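Local structure of GH59 galactosidase (2V4V) at residues S100-T103 against G104-V108. The protein is a family 59 glycosidase, probably acting in plant polysaccharide breakdown, represented here by its family 6 carbohydrate-binding module, which binds xylose. Numbering follows the deposited sequence.
Sequences SGVT and GKHDV
Val102 and His106 make the van der Waals part of this local contact, their side chains approaching from opposite directions across the inside of the bend between them. One methyl of the valine, CG2, lies obliquely to the imidazole, 4.1 Å from the atom modelled as CE1 of His106. This methyl stands roughly anti to the backbone N of Val102 (chi1 88° for CG1), which turns it toward the ring. The pair is backed by Leu70 of strand 64-70, which touches both side chains, while Val102 also packs on Phe46 and Val50.

The polar part is a backbone carbonyl set against a ring edge. Thr103 O lies near the plane of the His106 ring, 3.1 Å from the modelled ND1 of His106. The imidazole is probably turned over in the model, and the identity of the ring atom facing this oxygen is therefore doubtful. With CG of His106 anti to its own carbonyl carbon (chi1 -70°), the ring reaches back across the inside of the bend to the Thr103 carbonyl, whereas the side chains of Thr103 and Lys105 set out away from the opposing segment.

The main chain makes the corner at Gly104, whose phi of 73° lies in a region readily adopted by glycine. Backbone hydrogen bonds of Gly104 with Phe46 and Gly47, and of His106 with Val44, tie the turn to the neighbouring strand 38-48. On the other flank, Asp107 N is hydrogen-bonded to Asp71 OD1.

The segment thus forms a surface connection between the two sheets of the family 6 module's beta-sandwich: strand 91-98 belongs to one sheet, and after the bend the chain enters strand 105-113 of the other, at a site remote from the xylose pocket that includes Trp89 and Tyr118.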
loop_
_atom_site.group_PDB
_atom_site.type_symbol
_atom_site.label_atom_id
_atom_site.label_comp_id
_atom_site.label_asym_id
_atom_site.label_seq_id
_atom_site.Cartn_x
_atom_site.Cartn_y
_atom_site.Cartn_z
ATOM N N SER A 100 -7.557 -7.955 -9.440
ATOM C CA SER A 100 -7.727 -8.608 -10.762
ATOM C C SER A 100 -6.647 -9.652 -10.982
ATOM O O SER A 100 -5.543 -9.537 -10.469
ATOM C CB SER A 100 -7.576 -7.561 -11.859
ATOM O OG SER A 100 -8.642 -6.596 -11.770
ATOM N N GLY A 101 -6.979 -10.647 -11.798
ATOM C CA GLY A 101 -6.005 -11.687 -12.047
ATOM C C GLY A 101 -4.788 -11.148 -12.769
ATOM O O GLY A 101 -4.887 -10.406 -13.786
ATOM N N VAL A 102 -3.621 -11.573 -12.275
ATOM C CA VAL A 102 -2.376 -11.226 -12.919
ATOM C C VAL A 102 -1.365 -12.355 -12.776
ATOM O O VAL A 102 -1.521 -13.234 -11.920
ATOM C CB VAL A 102 -1.856 -9.853 -12.452
ATOM C CG1 VAL A 102 -1.028 -9.990 -11.239
ATOM C CG2 VAL A 102 -1.043 -9.214 -13.570
ATOM N N THR A 103 -0.353 -12.343 -13.634
ATOM C CA THR A 103 0.673 -13.373 -13.622
ATOM C C THR A 103 2.042 -12.728 -13.492
ATOM O O THR A 103 2.192 -11.521 -13.680
ATOM C CB THR A 103 0.635 -14.223 -14.906
ATOM O OG1 THR A 103 0.534 -13.363 -16.049
ATOM C CG2 THR A 103 -0.554 -15.170 -14.883
ATOM N N GLY A 104 3.042 -13.538 -13.169
ATOM C CA GLY A 104 4.424 -13.166 -13.416
ATOM C C GLY A 104 4.948 -12.104 -12.474
ATOM O O GLY A 104 4.337 -11.792 -11.453
ATOM N N LYS A 105 6.096 -11.547 -12.860
ATOM C CA LYS A 105 6.853 -10.616 -12.029
ATOM C C LYS A 105 6.565 -9.189 -12.485
ATOM O O LYS A 105 6.581 -8.894 -13.684
ATOM C CB LYS A 105 8.341 -10.930 -12.201
ATOM C CG LYS A 105 8.803 -12.218 -11.536
ATOM C CD LYS A 105 8.501 -13.431 -12.437
ATOM C CE LYS A 105 9.310 -14.685 -12.085
ATOM N NZ LYS A 105 8.602 -15.899 -12.646
ATOM N N HIS A 106 6.263 -8.302 -11.526
ATOM C CA HIS A 106 5.992 -6.913 -11.837
ATOM C C HIS A 106 6.494 -6.012 -10.733
ATOM O O HIS A 106 6.584 -6.450 -9.590
ATOM C CB HIS A 106 4.485 -6.739 -11.958
ATOM C CG HIS A 106 3.940 -7.413 -13.179
ATOM N ND1 HIS A 106 3.356 -8.670 -13.174
ATOM C CD2 HIS A 106 3.938 -6.997 -14.462
ATOM C CE1 HIS A 106 3.004 -8.985 -14.416
ATOM N NE2 HIS A 106 3.354 -7.992 -15.214
ATOM N N ASP A 107 6.818 -4.768 -11.086
ATOM C CA ASP A 107 7.092 -3.796 -10.013
ATOM C C ASP A 107 5.733 -3.259 -9.548
ATOM O O ASP A 107 4.891 -2.861 -10.370
ATOM C CB ASP A 107 7.945 -2.637 -10.476
ATOM C CG ASP A 107 9.297 -3.082 -11.062
ATOM O OD1 ASP A 107 9.834 -4.136 -10.658
ATOM O OD2 ASP A 107 9.807 -2.329 -11.911
ATOM N N VAL A 108 5.531 -3.230 -8.222
ATOM C CA VAL A 108 4.226 -2.869 -7.722
ATOM C C VAL A 108 4.288 -1.419 -7.229
ATOM O O VAL A 108 5.097 -1.118 -6.335
ATOM C CB VAL A 108 3.773 -3.809 -6.581
ATOM C CG1 VAL A 108 2.582 -3.232 -5.869
ATOM C CG2 VAL A 108 3.408 -5.197 -7.133
#